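Local coordinates for uncharacterized protein (Sus scrofa, PDB 5BNF), which is porcine CD38, a member of the CD38 family whose chain joins a helical part to a part built on a parallel four-stranded sheet, at residues 5-10 with 107-112; 9-14 with 40-45; 19-24 with 99-104; 44-49 with 118-123. All coordinates share one frame; numbering follows the deposited sequence.

Contact 1: residues 5-10 with 107-112; sequences GSTVDF and DDLSWC
With OG1 of Thr7 rotated beside its own backbone N (chi1 -51°), amide and hydroxyl both face Ser110, while the first torsion of Phe10 (177°) sends its ring out toward Leu109 and Trp111. The result exemplifies how a side chain can stand in for backbone when two irregular loops pair. Thr7 N donates to Ser110 O at 2.7 Å, tilted somewhat from the carbonyl plane, and Ser110 N returns a bond to Thr7 OG1, also at 2.7 Å, so a single threonine holds both backbone polar atoms of Ser110. The same Ser110 O lies 3.0 Å from Ser6 CA in a CA-H...O contact. Farther along, Cys112 N makes a weak bond to Ser6 OG at 3.2 Å; the stronger partner of that hydroxyl is Asn121 O. The apolar half rests on Phe10: Trp111 CB sits over one ring face in a CH-pi contact, 4.1 Å from the centroid, the Trp111 five-membered ring oblique to it at 31°, and Leu109 CD2 meets Phe10 CE1 at 3.8 Å. Around this core, Leu109 leans on Ile13 and Ile14 of helix 10-25, and Trp111 turns edge-to-face against Phe41 of helix 34-45 and Phe139 of helix 135-149.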
loop_
_atom_site.group_PDB
_atom_site.type_symbol
_atom_site.label_atom_id
_atom_site.label_comp_id
_atom_site.label_asym_id
_atom_site.label_seq_id
_atom_site.Cartn_x
_atom_site.Cartn_y
_atom_site.Cartn_z
ATOM N N GLY A 5 0.156 -17.149 10.130
ATOM C CA GLY A 5 1.515 -17.268 10.614
ATOM C C GLY A 5 2.422 -16.794 9.499
ATOM O O GLY A 5 1.972 -16.622 8.366
ATOM N N SER A 6 3.693 -16.579 9.815
ATOM C CA SER A 6 4.648 -16.113 8.828
ATOM C C SER A 6 4.662 -17.011 7.599
ATOM O O SER A 6 4.400 -18.204 7.686
ATOM C CB SER A 6 6.044 -16.062 9.442
ATOM O OG SER A 6 6.067 -15.193 10.561
ATOM N N THR A 7 4.958 -16.425 6.450
ATOM C CA THR A 7 5.015 -17.188 5.221
ATOM C C THR A 7 6.276 -18.043 5.278
ATOM O O THR A 7 7.366 -17.540 5.561
ATOM C CB THR A 7 5.083 -16.254 4.003
ATOM O OG1 THR A 7 4.026 -15.292 4.088
ATOM C CG2 THR A 7 4.943 -17.049 2.708
ATOM N N VAL A 8 6.127 -19.339 5.035
ATOM C CA VAL A 8 7.275 -20.235 5.059
ATOM C C VAL A 8 8.325 -19.759 4.065
ATOM O O VAL A 8 7.992 -19.263 2.991
ATOM C CB VAL A 8 6.882 -21.673 4.686
ATOM C CG1 VAL A 8 8.113 -22.565 4.708
ATOM C CG2 VAL A 8 5.836 -22.194 5.656
ATOM N N ASP A 9 9.593 -19.921 4.430
ATOM C CA ASP A 9 10.696 -19.509 3.574
ATOM C C ASP A 9 10.630 -18.022 3.297
ATOM O O ASP A 9 11.116 -17.548 2.272
ATOM C CB ASP A 9 10.655 -20.273 2.253
ATOM C CG ASP A 9 10.700 -21.769 2.452
ATOM O OD1 ASP A 9 11.542 -22.236 3.252
ATOM O OD2 ASP A 9 9.899 -22.479 1.809
ATOM N N PHE A 10 10.021 -17.294 4.225
ATOM C CA PHE A 10 9.869 -15.857 4.103
ATOM C C PHE A 10 11.140 -15.182 3.597
ATOM O O PHE A 10 11.101 -14.394 2.655
ATOM C CB PHE A 10 9.477 -15.260 5.458
ATOM C CG PHE A 10 9.379 -13.767 5.444
ATOM C CD1 PHE A 10 8.328 -13.137 4.791
ATOM C CD2 PHE A 10 10.382 -12.986 6.008
ATOM C CE1 PHE A 10 8.285 -11.749 4.693
ATOM C CE2 PHE A 10 10.342 -11.600 5.912
ATOM C CZ PHE A 10 9.292 -10.983 5.251
ATOM N N ASP A 107 4.302 -8.091 -0.949
ATOM C CA ASP A 107 2.956 -8.443 -1.378
ATOM C C ASP A 107 2.497 -9.866 -1.049
ATOM O O ASP A 107 3.187 -10.837 -1.352
ATOM C CB ASP A 107 2.823 -8.186 -2.877
ATOM C CG ASP A 107 1.391 -8.265 -3.352
ATOM O OD1 ASP A 107 0.508 -7.697 -2.674
ATOM O OD2 ASP A 107 1.147 -8.885 -4.407
ATOM N N ASP A 108 1.323 -9.961 -0.424
ATOM C CA ASP A 108 0.695 -11.224 -0.036
ATOM C C ASP A 108 1.384 -12.029 1.062
ATOM O O ASP A 108 0.883 -13.070 1.474
ATOM C CB ASP A 108 0.510 -12.127 -1.260
ATOM C CG ASP A 108 -0.562 -11.615 -2.203
ATOM O OD1 ASP A 108 -1.627 -11.181 -1.708
ATOM O OD2 ASP A 108 -0.347 -11.659 -3.437
ATOM N N LEU A 109 2.518 -11.552 1.551
ATOM C CA LEU A 109 3.237 -12.286 2.585
ATOM C C LEU A 109 2.770 -11.989 4.012
ATOM O O LEU A 109 2.079 -11.000 4.261
ATOM C CB LEU A 109 4.730 -11.992 2.456
ATOM C CG LEU A 109 5.542 -12.716 1.373
ATOM C CD1 LEU A 109 4.799 -12.798 0.061
ATOM C CD2 LEU A 109 6.860 -11.977 1.208
ATOM N N SER A 110 3.147 -12.868 4.937
ATOM C CA SER A 110 2.817 -12.720 6.353
ATOM C C SER A 110 4.084 -12.885 7.180
ATOM O O SER A 110 4.868 -13.802 6.943
ATOM C CB SER A 110 1.798 -13.774 6.788
ATOM O OG SER A 110 0.484 -13.386 6.429
ATOM N N TRP A 111 4.290 -12.008 8.155
ATOM C CA TRP A 111 5.484 -12.106 8.978
ATOM C C TRP A 111 5.340 -11.520 10.385
ATOM O O TRP A 111 4.550 -10.608 10.626
ATOM C CB TRP A 111 6.658 -11.434 8.255
ATOM C CG TRP A 111 6.535 -9.936 8.097
ATOM C CD1 TRP A 111 6.976 -8.983 8.969
ATOM C CD2 TRP A 111 5.926 -9.226 7.006
ATOM N NE1 TRP A 111 6.681 -7.731 8.495
ATOM C CE2 TRP A 111 6.036 -7.849 7.294
ATOM C CE3 TRP A 111 5.299 -9.618 5.822
ATOM C CZ2 TRP A 111 5.545 -6.860 6.436
ATOM C CZ3 TRP A 111 4.810 -8.634 4.965
ATOM C CH2 TRP A 111 4.936 -7.273 5.277
ATOM N N CYS A 112 6.104 -12.086 11.311
ATOM C CA CYS A 112 6.136 -11.639 12.693
ATOM C C CYS A 112 7.171 -12.455 13.438
ATOM O O CYS A 112 7.382 -13.638 13.151
ATOM C CB CYS A 112 4.772 -11.771 13.370
ATOM S SG CYS A 112 4.155 -13.450 13.672
#

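Contact 2: residues 9-14 with 40-45; sequences DFQEII and AFTDAF
Phe10 is the main bump here, and the hollow that takes it is walled by Phe41 and Phe45, one helical turn apart on the partner helix. The axes of segments 10-14 and 40-45 run roughly antiparallel (146°) and come no closer than 11.1 Å, a wide gap that large aromatic side chains bridge. The ring of Phe10 enters edge first: its CZ stands over the centre of the Phe41 ring, giving a T-shaped pair with centroids 5.5 Å apart and planes at 87°. Along its other flank the pair is oblique, neither a stack nor edge-to-face. Phe10 CE2 comes to the rim of Phe45, close to the plane of that ring and 3.8 Å from its CZ, and the two side chains slide past each other in opposite directions. A second, smaller bump is Ile14, one turn beyond Phe10. Its first torsion (chi1 62°) turns CG1 toward the partner helix, and a trans second torsion carries CD1 on to Phe41 CD2 at 3.9 Å. At the margin the aliphatic Gln11 CG lies 4.2 Å from Thr42 OG1, whose hydroxyl is already bonded to Lys38 O within its own helix. Trp111 also packs against all three phenylalanines. The chemistry is therefore that of a buried aromatic cluster: contact between the two segments rests on ring and methyl surfaces meeting edge-to-face and obliquely, while Ile13 N and Ile14 N bond back to Asp9 O and Phe10 O within their own helix.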
loop_
_atom_site.group_PDB
_atom_site.type_symbol
_atom_site.label_atom_id
_atom_site.label_comp_id
_atom_site.label_asym_id
_atom_site.label_seq_id
_atom_site.Cartn_x
_atom_site.Cartn_y
_atom_site.Cartn_z
ATOM N N ASP A 9 9.593 -19.921 4.430
ATOM C CA ASP A 9 10.696 -19.509 3.574
ATOM C C ASP A 9 10.630 -18.022 3.297
ATOM O O ASP A 9 11.116 -17.548 2.272
ATOM C CB ASP A 9 10.655 -20.273 2.253
ATOM C CG ASP A 9 10.700 -21.769 2.452
ATOM O OD1 ASP A 9 11.542 -22.236 3.252
ATOM O OD2 ASP A 9 9.899 -22.479 1.809
ATOM N N PHE A 10 10.021 -17.294 4.225
ATOM C CA PHE A 10 9.869 -15.857 4.103
ATOM C C PHE A 10 11.140 -15.182 3.597
ATOM O O PHE A 10 11.101 -14.394 2.655
ATOM C CB PHE A 10 9.477 -15.260 5.458
ATOM C CG PHE A 10 9.379 -13.767 5.444
ATOM C CD1 PHE A 10 8.328 -13.137 4.791
ATOM C CD2 PHE A 10 10.382 -12.986 6.008
ATOM C CE1 PHE A 10 8.285 -11.749 4.693
ATOM C CE2 PHE A 10 10.342 -11.600 5.912
ATOM C CZ PHE A 10 9.292 -10.983 5.251
ATOM N N GLN A 11 12.265 -15.497 4.228
ATOM C CA GLN A 11 13.547 -14.910 3.856
ATOM C C GLN A 11 13.925 -15.131 2.398
ATOM O O GLN A 11 14.265 -14.191 1.684
ATOM C CB GLN A 11 14.654 -15.457 4.752
ATOM C CG GLN A 11 14.525 -15.022 6.194
ATOM C CD GLN A 11 13.719 -15.990 7.031
ATOM O OE1 GLN A 11 12.885 -16.744 6.521
ATOM N NE2 GLN A 11 13.958 -15.965 8.336
ATOM N N GLU A 12 13.864 -16.380 1.962
ATOM C CA GLU A 12 14.212 -16.737 0.595
ATOM C C GLU A 12 13.314 -16.017 -0.398
ATOM O O GLU A 12 13.775 -15.504 -1.422
ATOM C CB GLU A 12 14.054 -18.241 0.416
ATOM C CG GLU A 12 14.316 -19.020 1.686
ATOM C CD GLU A 12 13.855 -20.453 1.584
ATOM O OE1 GLU A 12 13.854 -21.153 2.619
ATOM O OE2 GLU A 12 13.495 -20.876 0.463
ATOM N N ILE A 13 12.025 -15.981 -0.084
ATOM C CA ILE A 13 11.045 -15.345 -0.946
ATOM C C ILE A 13 11.320 -13.873 -1.222
ATOM O O ILE A 13 11.357 -13.462 -2.382
ATOM C CB ILE A 13 9.626 -15.493 -0.368
ATOM C CG1 ILE A 13 9.231 -16.972 -0.378
ATOM C CG2 ILE A 13 8.638 -14.653 -1.168
ATOM C CD1 ILE A 13 7.792 -17.250 0.060
ATOM N N ILE A 14 11.519 -13.079 -0.175
ATOM C CA ILE A 14 11.775 -11.660 -0.387
ATOM C C ILE A 14 13.118 -11.416 -1.052
ATOM O O ILE A 14 13.295 -10.411 -1.741
ATOM C CB ILE A 14 11.711 -10.841 0.928
ATOM C CG1 ILE A 14 12.791 -11.310 1.901
ATOM C CG2 ILE A 14 10.329 -10.971 1.554
ATOM C CD1 ILE A 14 12.866 -10.463 3.169
ATOM N N ALA A 40 17.511 -5.823 6.420
ATOM C CA ALA A 40 16.755 -4.758 7.064
ATOM C C ALA A 40 15.315 -5.171 7.374
ATOM O O ALA A 40 14.796 -4.907 8.463
ATOM C CB ALA A 40 16.756 -3.541 6.181
ATOM N N PHE A 41 14.674 -5.804 6.403
ATOM C CA PHE A 41 13.306 -6.259 6.563
ATOM C C PHE A 41 13.272 -7.135 7.809
ATOM O O PHE A 41 12.583 -6.831 8.783
ATOM C CB PHE A 41 12.888 -7.087 5.345
ATOM C CG PHE A 41 11.416 -7.028 5.032
ATOM C CD1 PHE A 41 10.470 -6.909 6.049
ATOM C CD2 PHE A 41 10.976 -7.120 3.717
ATOM C CE1 PHE A 41 9.104 -6.880 5.754
ATOM C CE2 PHE A 41 9.616 -7.093 3.411
ATOM C CZ PHE A 41 8.678 -6.972 4.434
ATOM N N THR A 42 14.041 -8.218 7.760
ATOM C CA THR A 42 14.135 -9.182 8.846
ATOM C C THR A 42 14.554 -8.566 10.182
ATOM O O THR A 42 13.956 -8.850 11.219
ATOM C CB THR A 42 15.127 -10.298 8.481
ATOM O OG1 THR A 42 14.713 -10.927 7.263
ATOM C CG2 THR A 42 15.179 -11.334 9.576
ATOM N N ASP A 43 15.580 -7.723 10.160
ATOM C CA ASP A 43 16.063 -7.081 11.377
ATOM C C ASP A 43 15.000 -6.243 12.055
ATOM O O ASP A 43 15.033 -6.037 13.267
ATOM C CB ASP A 43 17.265 -6.197 11.063
ATOM C CG ASP A 43 18.515 -6.998 10.804
ATOM O OD1 ASP A 43 18.400 -8.237 10.685
ATOM O OD2 ASP A 43 19.606 -6.395 10.716
ATOM N N ALA A 44 14.056 -5.766 11.260
ATOM C CA ALA A 44 12.983 -4.922 11.757
ATOM C C ALA A 44 11.980 -5.602 12.684
ATOM O O ALA A 44 11.372 -4.936 13.522
ATOM C CB ALA A 44 12.242 -4.303 10.572
ATOM N N PHE A 45 11.812 -6.917 12.559
ATOM C CA PHE A 45 10.820 -7.615 13.369
ATOM C C PHE A 45 11.272 -8.877 14.100
ATOM O O PHE A 45 10.710 -9.233 15.138
ATOM C CB PHE A 45 9.621 -7.958 12.488
ATOM C CG PHE A 45 9.887 -9.065 11.502
ATOM C CD1 PHE A 45 9.775 -10.399 11.886
ATOM C CD2 PHE A 45 10.235 -8.777 10.182
ATOM C CE1 PHE A 45 10.006 -11.431 10.976
ATOM C CE2 PHE A 45 10.472 -9.809 9.256
ATOM C CZ PHE A 45 10.354 -11.135 9.656
#

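Contact 3: residues 19-24 with 99-104; sequences YTYIRV and NTLLGY
Tyr21 of helix 10-25 lies against the first turn of helix 101-106, the arrangement of a helix side meeting a helix start. Thr100 is the N-cap of the short helix; its OG1 accepts from Gly103 N at 3.3 Å and is also bonded to Leu97 O. The polar part of the contact belongs to the phenol. Having CG opposite the backbone N (chi1 -171°), the Tyr21 side chain stretches away from its own helix until OH donates to Asn99 O at 2.8 Å, in the carbonyl plane and on a lone pair. Gln67 is a further partner, with its NE2 bonded to Tyr21 OH and its OE1 accepting a hydrogen bond from Leu101 N, so one amide ties the phenol to the beginning of helix 101-106. CH-pi contact comes next: Leu101 CA sits over a face of the Tyr21 ring, offset toward the rim and 3.6 Å from the centroid. The aromatic contribution is that of Tyr104, one turn on, which approaches from the same side of the Tyr21 ring plane. Here the geometry is oblique, the planes making 35° and the centroids 5.2 Å apart, and Tyr21 CD1 lies over the Tyr104 face with CD2 of that ring at 3.5 Å. Tyr21 is thus met by Leu101 and Tyr104 of the first turn and by Asn99 just before the N-cap. The central apolar contact is the Leu101 side chain packing along the ring, CB 3.4 Å from Tyr21 CE2. Separately, a methyl meets a hydroxyl at the outer margin, Thr20 CG2 lying 3.8 Å from Tyr104 OH.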
loop_
_atom_site.group_PDB
_atom_site.type_symbol
_atom_site.label_atom_id
_atom_site.label_comp_id
_atom_site.label_asym_id
_atom_site.label_seq_id
_atom_site.Cartn_x
_atom_site.Cartn_y
_atom_site.Cartn_z
ATOM N N TYR A 19 15.541 -9.271 -6.162
ATOM C CA TYR A 19 16.407 -9.318 -7.328
ATOM C C TYR A 19 15.583 -9.252 -8.599
ATOM O O TYR A 19 15.812 -8.390 -9.444
ATOM C CB TYR A 19 17.284 -10.575 -7.310
ATOM C CG TYR A 19 18.518 -10.416 -6.444
ATOM C CD1 TYR A 19 19.384 -9.340 -6.631
ATOM C CD2 TYR A 19 18.811 -11.327 -5.433
ATOM C CE1 TYR A 19 20.511 -9.170 -5.833
ATOM C CE2 TYR A 19 19.940 -11.168 -4.627
ATOM C CZ TYR A 19 20.785 -10.085 -4.832
ATOM O OH TYR A 19 21.901 -9.912 -4.041
ATOM N N THR A 20 14.610 -10.144 -8.728
ATOM C CA THR A 20 13.764 -10.151 -9.912
ATOM C C THR A 20 13.241 -8.748 -10.229
ATOM O O THR A 20 12.984 -8.420 -11.388
ATOM C CB THR A 20 12.569 -11.092 -9.730
ATOM O OG1 THR A 20 13.044 -12.425 -9.522
ATOM C CG2 THR A 20 11.680 -11.068 -10.957
ATOM N N TYR A 21 13.097 -7.920 -9.199
ATOM C CA TYR A 21 12.597 -6.564 -9.383
ATOM C C TYR A 21 13.641 -5.611 -9.963
ATOM O O TYR A 21 13.357 -4.885 -10.914
ATOM C CB TYR A 21 12.087 -5.987 -8.054
ATOM C CG TYR A 21 11.346 -4.673 -8.208
ATOM C CD1 TYR A 21 10.019 -4.640 -8.630
ATOM C CD2 TYR A 21 11.979 -3.459 -7.949
ATOM C CE1 TYR A 21 9.336 -3.424 -8.787
ATOM C CE2 TYR A 21 11.306 -2.241 -8.105
ATOM C CZ TYR A 21 9.987 -2.236 -8.521
ATOM O OH TYR A 21 9.318 -1.044 -8.645
ATOM N N ILE A 22 14.844 -5.614 -9.396
ATOM C CA ILE A 22 15.895 -4.707 -9.849
ATOM C C ILE A 22 16.651 -5.104 -11.110
ATOM O O ILE A 22 17.483 -4.338 -11.598
ATOM C CB ILE A 22 16.940 -4.467 -8.752
ATOM C CG1 ILE A 22 17.642 -5.779 -8.402
ATOM C CG2 ILE A 22 16.273 -3.856 -7.538
ATOM C CD1 ILE A 22 18.914 -5.591 -7.593
ATOM N N ARG A 23 16.378 -6.287 -11.641
ATOM C CA ARG A 23 17.064 -6.718 -12.848
ATOM C C ARG A 23 16.099 -6.870 -14.002
ATOM O O ARG A 23 16.507 -6.878 -15.165
ATOM C CB ARG A 23 17.775 -8.046 -12.605
ATOM C CG ARG A 23 18.982 -7.955 -11.685
ATOM C CD ARG A 23 18.958 -9.102 -10.697
ATOM N NE ARG A 23 20.244 -9.338 -10.052
ATOM C CZ ARG A 23 20.676 -10.548 -9.715
ATOM N NH1 ARG A 23 19.920 -11.609 -9.971
ATOM N NH2 ARG A 23 21.856 -10.704 -9.130
ATOM N N VAL A 24 14.817 -6.978 -13.682
ATOM C CA VAL A 24 13.812 -7.165 -14.713
ATOM C C VAL A 24 12.636 -6.198 -14.649
ATOM O O VAL A 24 12.366 -5.479 -15.609
ATOM C CB VAL A 24 13.267 -8.593 -14.659
ATOM C CG1 VAL A 24 12.460 -8.886 -15.905
ATOM C CG2 VAL A 24 14.416 -9.571 -14.500
ATOM N N ASN A 99 3.399 -2.304 -7.161
ATOM C CA ASN A 99 4.340 -2.323 -8.279
ATOM C C ASN A 99 5.668 -1.669 -7.915
ATOM O O ASN A 99 6.599 -1.650 -8.716
ATOM C CB ASN A 99 3.738 -1.644 -9.516
ATOM C CG ASN A 99 2.518 -2.372 -10.043
ATOM O OD1 ASN A 99 2.536 -3.588 -10.222
ATOM N ND2 ASN A 99 1.451 -1.626 -10.306
ATOM N N THR A 100 5.756 -1.134 -6.701
ATOM C CA THR A 100 6.991 -0.513 -6.240
ATOM C C THR A 100 7.853 -1.630 -5.678
ATOM O O THR A 100 7.359 -2.721 -5.411
ATOM C CB THR A 100 6.736 0.507 -5.127
ATOM O OG1 THR A 100 6.191 -0.158 -3.978
ATOM C CG2 THR A 100 5.767 1.565 -5.604
ATOM N N LEU A 101 9.140 -1.353 -5.502
ATOM C CA LEU A 101 10.080 -2.337 -4.972
ATOM C C LEU A 101 9.591 -3.005 -3.680
ATOM O O LEU A 101 9.401 -4.222 -3.632
ATOM C CB LEU A 101 11.441 -1.675 -4.729
ATOM C CG LEU A 101 12.541 -2.565 -4.141
ATOM C CD1 LEU A 101 12.670 -3.856 -4.937
ATOM C CD2 LEU A 101 13.848 -1.797 -4.146
ATOM N N LEU A 102 9.385 -2.206 -2.637
ATOM C CA LEU A 102 8.930 -2.734 -1.350
ATOM C C LEU A 102 7.552 -3.396 -1.362
ATOM O O LEU A 102 7.359 -4.452 -0.761
ATOM C CB LEU A 102 8.969 -1.624 -0.299
ATOM C CG LEU A 102 10.397 -1.224 0.072
ATOM C CD1 LEU A 102 10.389 0.011 0.956
ATOM C CD2 LEU A 102 11.079 -2.397 0.767
ATOM N N GLY A 103 6.593 -2.786 -2.045
ATOM C CA GLY A 103 5.270 -3.377 -2.090
ATOM C C GLY A 103 5.291 -4.658 -2.896
ATOM O O GLY A 103 4.482 -5.566 -2.682
ATOM N N TYR A 104 6.247 -4.732 -3.814
ATOM C CA TYR A 104 6.396 -5.876 -4.698
ATOM C C TYR A 104 6.877 -7.147 -4.005
ATOM O O TYR A 104 6.320 -8.229 -4.210
ATOM C CB TYR A 104 7.368 -5.524 -5.828
ATOM C CG TYR A 104 7.715 -6.698 -6.701
ATOM C CD1 TYR A 104 6.777 -7.239 -7.579
ATOM C CD2 TYR A 104 8.968 -7.299 -6.622
ATOM C CE1 TYR A 104 7.077 -8.348 -8.354
ATOM C CE2 TYR A 104 9.277 -8.409 -7.392
ATOM C CZ TYR A 104 8.327 -8.928 -8.255
ATOM O OH TYR A 104 8.630 -10.031 -9.013
#

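Contact 4: residues 44-49 with 118-123; sequences AFISKD and SEINLE
A type II beta turn, Phe45 to Lys48, follows the helix 34-45 region and sets Ile46 and Phe45 against the loop around Ile120, a surface contact. Ile46 CD1 meets Ile120 CG2 at 3.8 Å, the two side chains crossing at a slant, and Ile46 CG1 lies 3.9 Å from Ser118 O. That reach comes with a nearly eclipsed first torsion (chi1 -127°), which suggests some strain. The same Ile120 CG2 touches the edge of the Phe45 ring, in its plane, at 4.0 Å from CE1; one methyl thus serves both residues. A water molecule continues the link, accepting from Ser47 N at 2.6 Å and donating to Glu119 O at 2.5 Å, a short distance that makes its placement less certain. Within the turn, Ser47 OG donates to Ile46 O at 2.6 Å, and the extended Lys48 side chain runs back past the turn so that NZ donates to Ala44 O at 2.8 Å from above the carbonyl plane. Its further partners, Asp43 O and Asp57, are weak or long. The chemistry thus divides the work: methyl and ring surfaces meet directly, polar joining of the two backbones appears to pass through water, and the turn is braced by its own side chains.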
loop_
_atom_site.group_PDB
_atom_site.type_symbol
_atom_site.label_atom_id
_atom_site.label_comp_id
_atom_site.label_asym_id
_atom_site.label_seq_id
_atom_site.Cartn_x
_atom_site.Cartn_y
_atom_site.Cartn_z
ATOM N N ALA A 44 14.056 -5.766 11.260
ATOM C CA ALA A 44 12.983 -4.922 11.757
ATOM C C ALA A 44 11.980 -5.602 12.684
ATOM O O ALA A 44 11.372 -4.936 13.522
ATOM C CB ALA A 44 12.242 -4.303 10.572
ATOM N N PHE A 45 11.812 -6.917 12.559
ATOM C CA PHE A 45 10.820 -7.615 13.369
ATOM C C PHE A 45 11.272 -8.877 14.100
ATOM O O PHE A 45 10.710 -9.233 15.138
ATOM C CB PHE A 45 9.621 -7.958 12.488
ATOM C CG PHE A 45 9.887 -9.065 11.502
ATOM C CD1 PHE A 45 9.775 -10.399 11.886
ATOM C CD2 PHE A 45 10.235 -8.777 10.182
ATOM C CE1 PHE A 45 10.006 -11.431 10.976
ATOM C CE2 PHE A 45 10.472 -9.809 9.256
ATOM C CZ PHE A 45 10.354 -11.135 9.656
ATOM N N ILE A 46 12.265 -9.561 13.548
ATOM C CA ILE A 46 12.776 -10.788 14.139
ATOM C C ILE A 46 13.086 -10.625 15.628
ATOM O O ILE A 46 13.635 -9.609 16.061
ATOM C CB ILE A 46 14.036 -11.270 13.377
ATOM C CG1 ILE A 46 13.863 -12.728 12.946
ATOM C CG2 ILE A 46 15.270 -11.153 14.251
ATOM C CD1 ILE A 46 12.775 -12.944 11.920
ATOM N N SER A 47 12.705 -11.636 16.401
ATOM C CA SER A 47 12.917 -11.671 17.845
ATOM C C SER A 47 12.330 -10.488 18.610
ATOM O O SER A 47 12.844 -10.101 19.660
ATOM C CB SER A 47 14.407 -11.788 18.164
ATOM O OG SER A 47 15.044 -10.530 18.050
ATOM N N LYS A 48 11.250 -9.916 18.085
ATOM C CA LYS A 48 10.580 -8.803 18.746
ATOM C C LYS A 48 9.128 -9.162 19.065
ATOM O O LYS A 48 8.530 -10.025 18.415
ATOM C CB LYS A 48 10.603 -7.562 17.863
ATOM C CG LYS A 48 11.986 -6.998 17.599
ATOM C CD LYS A 48 11.898 -5.773 16.695
ATOM C CE LYS A 48 13.270 -5.151 16.443
ATOM N NZ LYS A 48 13.234 -4.082 15.404
ATOM N N ASP A 49 8.572 -8.503 20.076
ATOM C CA ASP A 49 7.194 -8.730 20.466
ATOM C C ASP A 49 6.366 -8.386 19.228
ATOM O O ASP A 49 6.409 -7.257 18.749
ATOM C CB ASP A 49 6.833 -7.802 21.626
ATOM C CG ASP A 49 5.456 -8.068 22.180
ATOM O OD1 ASP A 49 4.473 -8.012 21.405
ATOM O OD2 ASP A 49 5.355 -8.327 23.394
ATOM N N SER A 118 15.173 -16.411 17.228
ATOM C CA SER A 118 15.994 -15.841 16.166
ATOM C C SER A 118 15.366 -16.145 14.805
ATOM O O SER A 118 15.998 -15.946 13.766
ATOM C CB SER A 118 17.403 -16.435 16.207
ATOM O OG SER A 118 17.425 -17.713 15.592
ATOM N N GLU A 119 14.125 -16.626 14.816
ATOM C CA GLU A 119 13.428 -16.959 13.580
ATOM C C GLU A 119 11.999 -16.411 13.534
ATOM O O GLU A 119 11.511 -15.806 14.489
ATOM C CB GLU A 119 13.384 -18.477 13.411
ATOM C CG GLU A 119 14.687 -19.166 13.765
ATOM C CD GLU A 119 14.597 -20.672 13.632
ATOM O OE1 GLU A 119 13.593 -21.252 14.100
ATOM O OE2 GLU A 119 15.534 -21.275 13.066
ATOM N N ILE A 120 11.336 -16.632 12.406
ATOM C CA ILE A 120 9.961 -16.185 12.197
ATOM C C ILE A 120 9.003 -17.137 12.903
ATOM O O ILE A 120 9.372 -18.254 13.234
ATOM C CB ILE A 120 9.605 -16.185 10.690
ATOM C CG1 ILE A 120 9.751 -17.604 10.129
ATOM C CG2 ILE A 120 10.513 -15.226 9.933
ATOM C CD1 ILE A 120 9.455 -17.734 8.630
ATOM N N ASN A 121 7.773 -16.692 13.133
ATOM C CA ASN A 121 6.776 -17.536 13.779
ATOM C C ASN A 121 5.790 -17.998 12.716
ATOM O O ASN A 121 4.993 -17.205 12.204
ATOM C CB ASN A 121 6.029 -16.761 14.865
ATOM C CG ASN A 121 5.115 -17.652 15.683
ATOM O OD1 ASN A 121 4.449 -18.534 15.143
ATOM N ND2 ASN A 121 5.077 -17.425 16.991
ATOM N N LEU A 122 5.849 -19.281 12.382
ATOM C CA LEU A 122 4.979 -19.843 11.355
ATOM C C LEU A 122 3.603 -20.182 11.899
ATOM O O LEU A 122 2.632 -20.274 11.153
ATOM C CB LEU A 122 5.624 -21.101 10.770
ATOM C CG LEU A 122 6.971 -20.916 10.071
ATOM C CD1 LEU A 122 7.572 -22.278 9.751
ATOM C CD2 LEU A 122 6.777 -20.107 8.800
ATOM N N GLU A 123 3.534 -20.366 13.211
ATOM C CA GLU A 123 2.294 -20.707 13.887
ATOM C C GLU A 123 1.175 -19.694 13.645
ATOM O O GLU A 123 0.130 -20.036 13.089
ATOM C CB GLU A 123 2.564 -20.831 15.382
ATOM C CG GLU A 123 1.361 -21.136 16.242
ATOM C CD GLU A 123 1.604 -20.754 17.693
ATOM O OE1 GLU A 123 1.612 -19.537 17.994
ATOM O OE2 GLU A 123 1.804 -21.667 18.524
HETATM O O HOH W 1 11.694 -14.025 16.286
#

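In the fold
From the N terminus, contact 1 closes the widest loop of those that start there, bringing 5-10 to 107-112, and contact 3 is nested inside it. Contact 2 starts from the same stretch but closes early, pairing helix 10-25 with helix 34-45; contact 3 crosses it by joining the far part of helix 10-25 to helix 101-106. Contact 4 takes up where contact 2 ends and runs to 118-123, so it crosses both contact 1 and contact 3. Contacts 1, 2 and 4 touch one another and gather the helix ends with the loop before helix 135-149, whereas contact 3 stands apart, its centre about 24 Å from that of contact 4.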